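Local coordinates for Exo-arabinanase (Penicillium chrysogenum, PDB 3A72), which probably hydrolyses 1,5-linked alpha-L-arabinan as an exo-acting glycoside hydrolase, here with arabinobiose bound in its glycan pocket, at residues 75-81 with 105-111; 315-319 with 329-333; 20-24 with 341-345; 99-104 with 116-122. All blocks are in the same frame, centred on the assembly; numbering follows the deposited sequence.

Interaction 1 of 4, residues 75-81 with 105-111; sequences NGYGLRY and SSIPTDL. With AHR (alpha-L-arabinofuranose), chain B.
A classic beta bulge, with Arg80 and Tyr81 both facing Ser105, brings these segments together beside the glycan pocket. Arg80 N and Ser105 O are bonded at 2.9 Å, Tyr81 N reaches the same oxygen weakly, and Ser105 N returns a bond to Tyr81 O. Bent at chi3 (-53°), the Arg80 side chain turns its guanidinium side-on to Ile107 O. NE lies 2.8 Å from Ile107 O and NH2 3.0 Å from it; the oxygen is in the guanidinium plane, though NE stands above the carbonyl plane. Thr109 CA covers one face of the group and Glu46 forms a salt bridge with NH2, which together leave it little freedom to rotate. Further out, Asn75 ND2 gives an almost straight bond (173°) to Ser106 OG at 2.8 Å, a hydroxyl also bonded to Asp72. The Tyr77 ring is sandwiched between Asn75 CB and Pro108 CG, the latter in a CH-pi contact 4.0 Å from the ring centroid. Ile107 CD1 presses obliquely on Tyr81 CD2 at 3.3 Å. Arabinofuranose C5 lies over the centre of the Tyr81 ring, 3.8 Å from CD1, so the ring serves as the aromatic platform common in carbohydrate-binding pockets.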
loop_
_atom_site.group_PDB
_atom_site.type_symbol
_atom_site.label_atom_id
_atom_site.label_comp_id
_atom_site.label_asym_id
_atom_site.label_seq_id
_atom_site.Cartn_x
_atom_site.Cartn_y
_atom_site.Cartn_z
ATOM N N ASN A 75 -21.874 -4.972 -1.549
ATOM C CA ASN A 75 -22.500 -4.216 -2.606
ATOM C C ASN A 75 -22.795 -4.993 -3.873
ATOM O O ASN A 75 -23.645 -4.605 -4.663
ATOM C CB ASN A 75 -21.609 -3.042 -3.016
ATOM C CG ASN A 75 -21.403 -2.020 -1.918
ATOM O OD1 ASN A 75 -22.287 -1.751 -1.099
ATOM N ND2 ASN A 75 -20.224 -1.410 -1.924
ATOM N N GLY A 76 -22.045 -6.046 -4.148
ATOM C CA GLY A 76 -22.161 -6.769 -5.363
ATOM C C GLY A 76 -21.557 -6.075 -6.576
ATOM O O GLY A 76 -21.788 -6.513 -7.697
ATOM N N TYR A 77 -20.823 -5.017 -6.379
ATOM C CA TYR A 77 -20.219 -4.219 -7.447
ATOM C C TYR A 77 -18.964 -4.873 -7.987
ATOM O O TYR A 77 -18.683 -4.846 -9.209
ATOM C CB TYR A 77 -19.863 -2.814 -6.997
ATOM C CG TYR A 77 -20.975 -1.956 -6.434
ATOM C CD1 TYR A 77 -22.321 -2.223 -6.668
ATOM C CD2 TYR A 77 -20.690 -0.873 -5.614
ATOM C CE1 TYR A 77 -23.312 -1.421 -6.122
ATOM C CE2 TYR A 77 -21.647 -0.079 -5.058
ATOM C CZ TYR A 77 -22.950 -0.352 -5.301
ATOM O OH TYR A 77 -23.910 0.466 -4.708
ATOM N N GLY A 78 -18.154 -5.414 -7.073
ATOM C CA GLY A 78 -16.815 -5.930 -7.377
ATOM C C GLY A 78 -15.786 -5.263 -6.477
ATOM O O GLY A 78 -15.759 -4.038 -6.349
ATOM N N LEU A 79 -14.955 -6.110 -5.853
ATOM C CA LEU A 79 -13.788 -5.583 -5.086
ATOM C C LEU A 79 -12.684 -5.392 -6.086
ATOM O O LEU A 79 -12.036 -6.354 -6.528
ATOM C CB LEU A 79 -13.420 -6.511 -3.945
ATOM C CG LEU A 79 -14.492 -6.732 -2.890
ATOM C CD1 LEU A 79 -13.923 -7.469 -1.681
ATOM C CD2 LEU A 79 -15.190 -5.410 -2.474
ATOM N N ARG A 80 -12.544 -4.158 -6.544
ATOM C CA ARG A 80 -11.905 -3.838 -7.804
ATOM C C ARG A 80 -10.540 -3.213 -7.721
ATOM O O ARG A 80 -9.624 -3.593 -8.461
ATOM C CB ARG A 80 -12.852 -2.929 -8.630
ATOM C CG ARG A 80 -12.410 -2.736 -10.080
ATOM C CD ARG A 80 -13.445 -1.903 -10.898
ATOM N NE ARG A 80 -14.784 -2.484 -10.771
ATOM C CZ ARG A 80 -15.254 -3.510 -11.426
ATOM N NH1 ARG A 80 -14.552 -4.049 -12.440
ATOM N NH2 ARG A 80 -16.442 -4.002 -11.119
ATOM N N TYR A 81 -10.404 -2.194 -6.859
ATOM C CA TYR A 81 -9.188 -1.400 -6.771
ATOM C C TYR A 81 -8.598 -1.430 -5.333
ATOM O O TYR A 81 -9.326 -1.420 -4.339
ATOM C CB TYR A 81 -9.403 0.051 -7.111
ATOM C CG TYR A 81 -9.582 0.413 -8.576
ATOM C CD1 TYR A 81 -9.374 -0.494 -9.625
ATOM C CD2 TYR A 81 -9.961 1.725 -8.909
ATOM C CE1 TYR A 81 -9.550 -0.097 -10.958
ATOM C CE2 TYR A 81 -10.137 2.111 -10.199
ATOM C CZ TYR A 81 -9.931 1.185 -11.232
ATOM O OH TYR A 81 -10.078 1.559 -12.569
ATOM N N SER A 105 -11.425 -1.261 -2.425
ATOM C CA SER A 105 -12.484 -0.439 -2.952
ATOM C C SER A 105 -13.443 -1.236 -3.822
ATOM O O SER A 105 -13.075 -1.833 -4.847
ATOM C CB SER A 105 -11.887 0.732 -3.716
ATOM O OG SER A 105 -12.918 1.660 -4.008
ATOM N N SER A 106 -14.716 -1.200 -3.418
ATOM C CA SER A 106 -15.861 -1.740 -4.130
ATOM C C SER A 106 -16.344 -0.698 -5.104
ATOM O O SER A 106 -16.677 0.428 -4.716
ATOM C CB SER A 106 -16.955 -2.040 -3.091
ATOM O OG SER A 106 -18.206 -2.294 -3.725
ATOM N N ILE A 107 -16.360 -1.083 -6.391
ATOM C CA ILE A 107 -16.526 -0.140 -7.502
ATOM C C ILE A 107 -17.334 -0.887 -8.561
ATOM O O ILE A 107 -16.910 -1.978 -8.976
ATOM C CB ILE A 107 -15.176 0.300 -8.095
ATOM C CG1 ILE A 107 -14.309 1.003 -7.048
ATOM C CG2 ILE A 107 -15.367 1.169 -9.349
ATOM C CD1 ILE A 107 -12.904 1.221 -7.513
ATOM N N PRO A 108 -18.437 -0.347 -9.070
ATOM C CA PRO A 108 -19.140 -1.014 -10.175
ATOM C C PRO A 108 -18.291 -0.989 -11.437
ATOM O O PRO A 108 -17.387 -0.179 -11.598
ATOM C CB PRO A 108 -20.387 -0.139 -10.373
ATOM C CG PRO A 108 -20.552 0.669 -9.143
ATOM C CD PRO A 108 -19.122 0.903 -8.711
ATOM N N THR A 109 -18.640 -1.869 -12.397
ATOM C CA THR A 109 -17.930 -1.941 -13.659
ATOM C C THR A 109 -17.864 -0.589 -14.359
ATOM O O THR A 109 -16.869 -0.253 -15.011
ATOM C CB THR A 109 -18.584 -2.986 -14.572
ATOM O OG1 THR A 109 -18.620 -4.256 -13.924
ATOM C CG2 THR A 109 -17.857 -3.061 -15.913
ATOM N N ASP A 110 -18.944 0.200 -14.232
ATOM C CA ASP A 110 -19.007 1.518 -14.873
ATOM C C ASP A 110 -18.158 2.587 -14.180
ATOM O O ASP A 110 -18.173 3.733 -14.661
ATOM C CB ASP A 110 -20.465 1.960 -15.044
ATOM C CG ASP A 110 -21.187 2.271 -13.740
ATOM O OD1 ASP A 110 -20.563 2.299 -12.669
ATOM O OD2 ASP A 110 -22.433 2.459 -13.815
ATOM N N LEU A 111 -17.438 2.253 -13.115
ATOM C CA LEU A 111 -16.526 3.175 -12.437
ATOM C C LEU A 111 -17.275 4.341 -11.806
ATOM O O LEU A 111 -16.679 5.393 -11.520
ATOM C CB LEU A 111 -15.377 3.666 -13.322
ATOM C CG LEU A 111 -14.550 2.565 -13.960
ATOM C CD1 LEU A 111 -13.391 3.200 -14.746
ATOM C CD2 LEU A 111 -14.009 1.540 -12.981
HETATM O O5 AHR B . -5.436 1.330 -8.603
HETATM C C5 AHR B . -6.070 1.443 -9.911
HETATM C C4 AHR B . -5.724 2.796 -10.496
HETATM O O4 AHR B . -6.336 3.828 -9.651
HETATM C C3 AHR B . -6.415 3.029 -11.833
HETATM O O3 AHR B . -5.654 2.484 -12.930
HETATM C C2 AHR B . -6.389 4.570 -11.899
HETATM O O2 AHR B . -7.436 5.105 -12.742
HETATM C C1 AHR B . -6.613 4.984 -10.438
HETATM O O HOH W 1 -19.656 -6.175 -11.469
HETATM O O HOH W 2 -20.735 -3.777 -11.655
#

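Interaction 2 of 4, residues 315-319 with 329-333; sequences TRALR and LVVNS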
loop_
_atom_site.group_PDB
_atom_site.type_symbol
_atom_site.label_atom_id
_atom_site.label_comp_id
_atom_site.label_asym_id
_atom_site.label_seq_id
_atom_site.Cartn_x
_atom_site.Cartn_y
_atom_site.Cartn_z
ATOM N N THR A 315 3.064 0.963 -7.607
ATOM C CA THR A 315 2.950 0.724 -6.171
ATOM C C THR A 315 3.550 -0.618 -5.719
ATOM O O THR A 315 3.014 -1.351 -4.901
ATOM C CB THR A 315 1.495 0.968 -5.688
ATOM O OG1 THR A 315 1.529 1.114 -4.237
ATOM C CG2 THR A 315 0.479 -0.060 -6.040
ATOM N N ARG A 316 4.738 -0.899 -6.270
ATOM C CA ARG A 316 5.493 -2.085 -5.903
ATOM C C ARG A 316 5.611 -2.163 -4.397
ATOM O O ARG A 316 5.953 -1.179 -3.741
ATOM C CB ARG A 316 6.855 -2.050 -6.609
ATOM C CG ARG A 316 7.663 -3.317 -6.468
ATOM C CD ARG A 316 8.932 -3.286 -7.295
ATOM N NE ARG A 316 9.846 -2.284 -6.755
ATOM C CZ ARG A 316 11.091 -2.122 -7.169
ATOM N NH1 ARG A 316 11.627 -2.932 -8.076
ATOM N NH2 ARG A 316 11.859 -1.149 -6.658
ATOM N N ALA A 317 5.311 -3.342 -3.848
ATOM C CA ALA A 317 5.137 -3.522 -2.408
ATOM C C ALA A 317 6.365 -4.141 -1.798
ATOM O O ALA A 317 6.986 -5.062 -2.335
ATOM C CB ALA A 317 3.920 -4.383 -2.128
ATOM N N LEU A 318 6.763 -3.641 -0.623
ATOM C CA LEU A 318 7.911 -4.119 0.127
ATOM C C LEU A 318 7.434 -4.722 1.448
ATOM O O LEU A 318 6.472 -4.240 2.065
ATOM C CB LEU A 318 8.861 -2.972 0.467
ATOM C CG LEU A 318 9.399 -2.152 -0.700
ATOM C CD1 LEU A 318 10.299 -1.042 -0.194
ATOM C CD2 LEU A 318 10.128 -3.051 -1.686
ATOM N N ARG A 319 8.175 -5.702 1.957
ATOM C CA ARG A 319 7.920 -6.230 3.295
ATOM C C ARG A 319 9.233 -6.771 3.875
ATOM O O ARG A 319 9.892 -7.600 3.270
ATOM C CB ARG A 319 6.858 -7.283 3.314
ATOM C CG ARG A 319 6.539 -7.753 4.716
ATOM C CD ARG A 319 5.246 -8.537 4.828
ATOM N NE ARG A 319 4.104 -7.677 4.531
ATOM C CZ ARG A 319 3.601 -6.755 5.372
ATOM N NH1 ARG A 319 4.088 -6.590 6.570
ATOM N NH2 ARG A 319 2.606 -6.026 4.951
ATOM N N LEU A 329 14.054 -9.145 2.728
ATOM C CA LEU A 329 13.119 -8.204 2.156
ATOM C C LEU A 329 12.354 -8.800 0.964
ATOM O O LEU A 329 12.985 -9.219 -0.019
ATOM C CB LEU A 329 13.886 -6.984 1.646
ATOM C CG LEU A 329 13.033 -5.870 1.005
ATOM C CD1 LEU A 329 12.182 -5.153 2.035
ATOM C CD2 LEU A 329 13.926 -4.912 0.247
ATOM N N VAL A 330 11.041 -8.799 1.019
ATOM C CA VAL A 330 10.157 -9.092 -0.111
ATOM C C VAL A 330 9.975 -7.840 -0.930
ATOM O O VAL A 330 9.696 -6.755 -0.391
ATOM C CB VAL A 330 8.820 -9.574 0.432
ATOM C CG1 VAL A 330 7.675 -9.433 -0.551
ATOM C CG2 VAL A 330 8.915 -11.030 0.904
ATOM N N VAL A 331 10.100 -8.002 -2.258
ATOM C CA VAL A 331 9.845 -6.964 -3.236
ATOM C C VAL A 331 8.858 -7.564 -4.250
ATOM O O VAL A 331 9.203 -8.511 -4.955
ATOM C CB VAL A 331 11.130 -6.454 -3.930
ATOM C CG1 VAL A 331 10.791 -5.249 -4.772
ATOM C CG2 VAL A 331 12.221 -6.188 -2.935
ATOM N N ASN A 332 7.630 -7.056 -4.280
ATOM C CA ASN A 332 6.494 -7.729 -4.941
ATOM C C ASN A 332 5.855 -6.792 -5.925
ATOM O O ASN A 332 5.329 -5.729 -5.513
ATOM C CB ASN A 332 5.533 -8.136 -3.838
ATOM C CG ASN A 332 4.182 -8.658 -4.191
ATOM O OD1 ASN A 332 3.884 -9.201 -5.329
ATOM N ND2 ASN A 332 3.275 -8.537 -3.338
ATOM N N SER A 333 5.880 -7.122 -7.203
ATOM C CA SER A 333 5.231 -6.343 -8.245
ATOM C C SER A 333 3.997 -7.069 -8.784
ATOM O O SER A 333 3.950 -8.307 -8.836
ATOM C CB SER A 333 6.215 -6.096 -9.427
ATOM O OG SER A 333 5.578 -5.274 -10.403
#
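Ala317 and Asn332 exchange two backbone hydrogen bonds, Ala317 N to Asn332 O and Asn332 N to Ala317 O, each 2.9 Å long. Two residues on, Arg319 and Val330 do the same, with Val330 N reaching Arg319 O at 2.8 Å. Leu318 and Val331 form the non-hydrogen-bonded pair in between, where Leu318 CA makes a CA-H...O contact with Val330 O at 3.2 Å. The side chains then divide between the two faces. On one, Leu318 and Val331 lie side by side pointing the same way, CD2 of the leucine 3.8 Å from CG1 of the valine. That same CG1 also sits over a face of the Arg316 guanidinium, offset toward its rim and 3.7 Å from NE. Arg316 gets there by leaving the backbone with CG anti to N (chi1 -172°) and folding at chi3, and its nitrogens bond to Gly290 O, Glu311 O and Ser285 OG. On the other face Arg319 and Val330 meet through their CB atoms at 4.2 Å, while the far end of the arginine leads away to Asn28 and to a salt bridge with Glu29. The backbone therefore supplies all the hydrogen bonds between these two segments of a propeller blade. Both arginines lend it only their aliphatic or flat surfaces, spending their side-chain N-H groups on neighbouring parts of the fold.

Interaction 3 of 4, residues 20-24 with 341-345; sequences VPRTL and NNRVS
Thr23 and Asn342 have the nearest CA atoms across the two segments, 6.1 Å apart, and the segments pass here without pairing as strands, just after the cis peptide that precedes Pro21. The join is made by the Asn342 side chain. With CG turned away from its own carbonyl carbon (chi1 -76°), the amide is carried past Thr23, the two side chains sliding by each other in opposite directions. ND2 donates to Thr23 O at 2.9 Å; the acceptor lies close to the amide plane, and the bond is fairly straight (161°). ND2 also bonds to Val336 O, so two backbone oxygens hold the amide. Pro21 flanks it, its CB 3.6 Å from Asn342 ND2, and Pro21 O lies 3.3 Å from Asn342 CB. One water adds a bridge: it donates to Pro21 O at 2.8 Å and accepts from Asn342 N and Arg22 NH1. Thr23 rests CB against Val344 CG2 at 3.8 Å, while its hydroxyl is bonded to Ala334 O. A single buried amide and one water thus do the polar work between the lead-in and first residue of strand 23-30 and the approach to strand 344-350, satisfying backbone groups that no regular sheet pairing serves here.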
loop_
_atom_site.group_PDB
_atom_site.type_symbol
_atom_site.label_atom_id
_atom_site.label_comp_id
_atom_site.label_asym_id
_atom_site.label_seq_id
_atom_site.Cartn_x
_atom_site.Cartn_y
_atom_site.Cartn_z
ATOM N N VAL A 20 -6.757 -5.971 -19.761
ATOM C CA VAL A 20 -5.565 -5.147 -19.486
ATOM C C VAL A 20 -5.923 -4.081 -18.465
ATOM O O VAL A 20 -6.949 -3.404 -18.644
ATOM C CB VAL A 20 -5.087 -4.540 -20.813
ATOM C CG1 VAL A 20 -4.080 -3.409 -20.609
ATOM C CG2 VAL A 20 -4.408 -5.604 -21.659
ATOM N N PRO A 21 -5.168 -3.925 -17.385
ATOM C CA PRO A 21 -3.828 -4.452 -17.151
ATOM C C PRO A 21 -3.748 -5.870 -16.619
ATOM O O PRO A 21 -2.634 -6.375 -16.450
ATOM C CB PRO A 21 -3.301 -3.471 -16.092
ATOM C CG PRO A 21 -4.503 -3.131 -15.267
ATOM C CD PRO A 21 -5.578 -2.957 -16.328
ATOM N N ARG A 22 -4.857 -6.529 -16.370
ATOM C CA ARG A 22 -4.983 -7.920 -15.932
ATOM C C ARG A 22 -4.704 -8.106 -14.436
ATOM O O ARG A 22 -5.521 -8.676 -13.711
ATOM C CB ARG A 22 -4.199 -8.897 -16.789
ATOM C CG ARG A 22 -4.549 -8.836 -18.278
ATOM C CD ARG A 22 -4.011 -10.034 -19.032
ATOM N NE ARG A 22 -4.418 -10.061 -20.418
ATOM C CZ ARG A 22 -3.752 -9.511 -21.423
ATOM N NH1 ARG A 22 -2.612 -8.816 -21.215
ATOM N NH2 ARG A 22 -4.243 -9.663 -22.655
ATOM N N THR A 23 -3.528 -7.623 -14.013
ATOM C CA THR A 23 -3.185 -7.542 -12.601
ATOM C C THR A 23 -2.593 -6.165 -12.375
ATOM O O THR A 23 -2.032 -5.553 -13.284
ATOM C CB THR A 23 -2.164 -8.627 -12.182
ATOM O OG1 THR A 23 -0.915 -8.494 -12.884
ATOM C CG2 THR A 23 -2.662 -10.011 -12.498
ATOM N N LEU A 24 -2.684 -5.685 -11.145
ATOM C CA LEU A 24 -2.101 -4.414 -10.747
ATOM C C LEU A 24 -2.153 -4.295 -9.233
ATOM O O LEU A 24 -3.018 -4.948 -8.616
ATOM C CB LEU A 24 -2.930 -3.227 -11.331
ATOM C CG LEU A 24 -2.173 -1.891 -11.445
ATOM C CD1 LEU A 24 -1.154 -1.911 -12.568
ATOM C CD2 LEU A 24 -3.179 -0.749 -11.651
ATOM N N ASN A 341 1.510 -6.981 -20.498
ATOM C CA ASN A 341 2.084 -8.268 -20.107
ATOM C C ASN A 341 2.315 -8.329 -18.611
ATOM O O ASN A 341 3.358 -8.814 -18.169
ATOM C CB ASN A 341 3.413 -8.547 -20.857
ATOM C CG ASN A 341 3.223 -8.674 -22.341
ATOM O OD1 ASN A 341 2.598 -9.662 -22.728
ATOM N ND2 ASN A 341 3.751 -7.723 -23.068
ATOM N N ASN A 342 1.351 -7.829 -17.825
ATOM C CA ASN A 342 1.547 -7.828 -16.380
ATOM C C ASN A 342 1.436 -9.249 -15.801
ATOM O O ASN A 342 0.675 -10.074 -16.296
ATOM C CB ASN A 342 0.514 -6.934 -15.696
ATOM C CG ASN A 342 0.791 -5.470 -15.831
ATOM O OD1 ASN A 342 1.758 -5.004 -16.452
ATOM N ND2 ASN A 342 -0.076 -4.672 -15.191
ATOM N N ARG A 343 2.165 -9.452 -14.709
ATOM C CA ARG A 343 2.069 -10.636 -13.875
ATOM C C ARG A 343 2.405 -10.237 -12.462
ATOM O O ARG A 343 2.968 -9.162 -12.231
ATOM C CB ARG A 343 2.984 -11.781 -14.388
ATOM C CG ARG A 343 4.427 -11.335 -14.521
ATOM C CD ARG A 343 5.250 -12.480 -15.121
ATOM N NE ARG A 343 5.952 -13.330 -14.244
ATOM C CZ ARG A 343 7.050 -12.981 -13.572
ATOM N NH1 ARG A 343 7.435 -11.710 -13.747
ATOM N NH2 ARG A 343 7.828 -13.642 -12.782
ATOM N N VAL A 344 2.088 -11.115 -11.521
ATOM C CA VAL A 344 2.404 -10.896 -10.121
ATOM C C VAL A 344 3.625 -11.726 -9.795
ATOM O O VAL A 344 3.616 -12.944 -9.974
ATOM C CB VAL A 344 1.220 -11.267 -9.204
ATOM C CG1 VAL A 344 1.574 -10.863 -7.783
ATOM C CG2 VAL A 344 -0.059 -10.610 -9.677
ATOM N N SER A 345 4.688 -11.063 -9.324
ATOM C CA SER A 345 5.963 -11.711 -9.039
ATOM C C SER A 345 6.526 -11.186 -7.723
ATOM O O SER A 345 6.137 -10.139 -7.202
ATOM C CB SER A 345 6.939 -11.533 -10.179
ATOM O OG SER A 345 7.338 -10.209 -10.342
HETATM O O HOH W 3 -1.471 -7.341 -18.828
#

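Interaction 4 of 4, residues 99-104 with 116-122; sequences TLLLAG and IVLYASQ
Leu101, Ala103, Leu118 and Ala120 share one face of this antiparallel pair, and their contacts run diagonally across the hairpin as well as straight over it. Leu118, with CG opposite its backbone N (chi1 -171°), swings CD1 in between Leu101 and Ala103, 4.0 Å from Leu101 CB and 4.2 Å from Ala103 CB. Leu101 takes the other course, CG opposite its carbonyl carbon, and lays CD2 against Ala120 CB at 3.7 Å. Leu154, Pro152 and Leu161 of the next sheet pack against this face, making it part of the interface between neighbouring blades. Leu100, Leu102, Val117, Tyr119 and Ser121 point to the other face. There the Tyr119 ring leads away from the partner strand, Val117 CG2 lying at the ring edge, in its plane, and its hydroxyl is bonded to Thr73. At the outer end Thr99 OG1 approaches Gln122 OE1 to 3.0 Å; Lys96 O is within hydrogen-bonding reach of the same hydroxyl, whose one proton is not assigned. Beneath the side chains three hydrogen-bonded pairs hold the backbones: Leu100 with Ser121, Leu102 with Tyr119, and Gly104 with Val117. Tyr119 N to Leu102 O is the straightest of them, 2.8 Å long at 178°. Between these pairs Ala103 CA comes within 3.1 Å of Val117 O as a CA-H...O contact. Alternate peptide groups thus pair across these two strands, those between turn to flanking strands 82-87 and 129-137, and the Leu101, Ala103, Leu118 and Ala120 face meets the next blade with aliphatic side chains.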
loop_
_atom_site.group_PDB
_atom_site.type_symbol
_atom_site.label_atom_id
_atom_site.label_comp_id
_atom_site.label_asym_id
_atom_site.label_seq_id
_atom_site.Cartn_x
_atom_site.Cartn_y
_atom_site.Cartn_z
ATOM N N THR A 99 -6.448 -11.206 14.015
ATOM C CA THR A 99 -7.471 -11.037 13.005
ATOM C C THR A 99 -6.807 -10.510 11.738
ATOM O O THR A 99 -6.023 -9.572 11.795
ATOM C CB THR A 99 -8.522 -10.027 13.476
ATOM O OG1 THR A 99 -9.196 -10.516 14.655
ATOM C CG2 THR A 99 -9.571 -9.780 12.410
ATOM N N LEU A 100 -7.122 -11.064 10.585
ATOM C CA LEU A 100 -6.582 -10.651 9.322
ATOM C C LEU A 100 -7.599 -9.781 8.608
ATOM O O LEU A 100 -8.729 -10.227 8.381
ATOM C CB LEU A 100 -6.200 -11.847 8.477
ATOM C CG LEU A 100 -5.642 -11.501 7.081
ATOM C CD1 LEU A 100 -4.309 -10.766 7.134
ATOM C CD2 LEU A 100 -5.526 -12.792 6.270
ATOM N N LEU A 101 -7.226 -8.565 8.277
ATOM C CA LEU A 101 -8.100 -7.615 7.631
ATOM C C LEU A 101 -7.715 -7.430 6.162
ATOM O O LEU A 101 -6.543 -7.488 5.791
ATOM C CB LEU A 101 -8.056 -6.263 8.323
ATOM C CG LEU A 101 -8.388 -6.296 9.810
ATOM C CD1 LEU A 101 -8.208 -4.925 10.436
ATOM C CD2 LEU A 101 -9.821 -6.806 10.014
ATOM N N LEU A 102 -8.727 -7.154 5.364
ATOM C CA LEU A 102 -8.539 -6.649 4.006
ATOM C C LEU A 102 -9.385 -5.390 3.886
ATOM O O LEU A 102 -10.618 -5.448 4.129
ATOM C CB LEU A 102 -8.885 -7.651 2.905
ATOM C CG LEU A 102 -8.696 -7.094 1.490
ATOM C CD1 LEU A 102 -8.179 -8.113 0.526
ATOM C CD2 LEU A 102 -9.978 -6.486 0.930
ATOM N N ALA A 103 -8.770 -4.282 3.499
ATOM C CA ALA A 103 -9.494 -3.113 3.038
ATOM C C ALA A 103 -9.340 -3.029 1.529
ATOM O O ALA A 103 -8.308 -3.410 0.976
ATOM C CB ALA A 103 -9.002 -1.852 3.687
ATOM N N GLY A 104 -10.325 -2.486 0.823
ATOM C CA GLY A 104 -10.202 -2.298 -0.593
ATOM C C GLY A 104 -11.433 -1.643 -1.149
ATOM O O GLY A 104 -12.423 -1.470 -0.397
ATOM N N ILE A 116 -14.484 2.219 0.045
ATOM C CA ILE A 116 -13.449 1.472 0.770
ATOM C C ILE A 116 -14.147 0.712 1.870
ATOM O O ILE A 116 -14.708 1.328 2.811
ATOM C CB ILE A 116 -12.348 2.386 1.307
ATOM C CG1 ILE A 116 -11.635 3.104 0.181
ATOM C CG2 ILE A 116 -11.390 1.576 2.159
ATOM C CD1 ILE A 116 -10.710 4.217 0.656
ATOM N N VAL A 117 -14.123 -0.604 1.746
ATOM C CA VAL A 117 -14.779 -1.549 2.657
ATOM C C VAL A 117 -13.717 -2.370 3.387
ATOM O O VAL A 117 -12.584 -2.520 2.924
ATOM C CB VAL A 117 -15.764 -2.426 1.905
ATOM C CG1 VAL A 117 -16.936 -1.595 1.374
ATOM C CG2 VAL A 117 -15.121 -3.272 0.819
ATOM N N LEU A 118 -14.116 -2.892 4.531
ATOM C CA LEU A 118 -13.287 -3.668 5.429
ATOM C C LEU A 118 -13.889 -5.063 5.627
ATOM O O LEU A 118 -15.037 -5.170 6.062
ATOM C CB LEU A 118 -13.116 -2.955 6.799
ATOM C CG LEU A 118 -12.103 -3.589 7.727
ATOM C CD1 LEU A 118 -10.709 -3.429 7.228
ATOM C CD2 LEU A 118 -12.278 -3.001 9.124
ATOM N N TYR A 119 -13.101 -6.089 5.332
ATOM C CA TYR A 119 -13.392 -7.498 5.536
ATOM C C TYR A 119 -12.408 -8.056 6.566
ATOM O O TYR A 119 -11.276 -7.613 6.709
ATOM C CB TYR A 119 -13.248 -8.283 4.196
ATOM C CG TYR A 119 -14.505 -8.153 3.362
ATOM C CD1 TYR A 119 -15.418 -9.179 3.299
ATOM C CD2 TYR A 119 -14.813 -6.993 2.656
ATOM C CE1 TYR A 119 -16.572 -9.084 2.557
ATOM C CE2 TYR A 119 -15.976 -6.850 1.937
ATOM C CZ TYR A 119 -16.863 -7.902 1.881
ATOM O OH TYR A 119 -18.043 -7.703 1.177
ATOM N N ALA A 120 -12.855 -9.091 7.296
ATOM C CA ALA A 120 -12.026 -9.735 8.312
ATOM C C ALA A 120 -12.083 -11.243 8.155
ATOM O O ALA A 120 -13.125 -11.844 7.817
ATOM C CB ALA A 120 -12.488 -9.371 9.694
ATOM N N SER A 121 -10.964 -11.870 8.472
ATOM C CA SER A 121 -10.816 -13.294 8.543
ATOM C C SER A 121 -10.248 -13.695 9.898
ATOM O O SER A 121 -9.259 -13.086 10.369
ATOM C CB SER A 121 -9.824 -13.783 7.459
ATOM O OG SER A 121 -9.516 -15.160 7.634
ATOM N N GLN A 122 -10.865 -14.683 10.533
ATOM C CA GLN A 122 -10.415 -15.180 11.803
ATOM C C GLN A 122 -9.619 -16.460 11.660
ATOM O O GLN A 122 -9.180 -16.993 12.710
ATOM C CB GLN A 122 -11.610 -15.411 12.722
ATOM C CG GLN A 122 -12.523 -14.249 12.871
ATOM C CD GLN A 122 -11.887 -13.000 13.392
ATOM O OE1 GLN A 122 -10.827 -12.916 14.075
ATOM N NE2 GLN A 122 -12.596 -11.926 13.105
#

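Overall arrangement
Six four-stranded antiparallel sheets build a six-bladed beta-propeller of the sialidase kind, and these contacts sample three of its blades. Interactions 1 and 4 share strand 100-106 and touch where Leu79 CD2 meets Val117 CG2 at 3.9 Å. Interactions 2 and 3 meet in another blade, Ser333 O probably accepting from Ser345 N at 2.9 Å; strand 6-10 lies outermost there, so the N-terminus completes the blade made by the C-terminal strands. Interaction 3 links that blade to the start of the next, strand 23-30. Interaction 1, through Tyr81, and interaction 3, through Leu24, both reach bound arabinofuranose; the centres of these two interactions are about 18 Å apart, whereas the side chain of Ala317 is about 13 Å from the sugar.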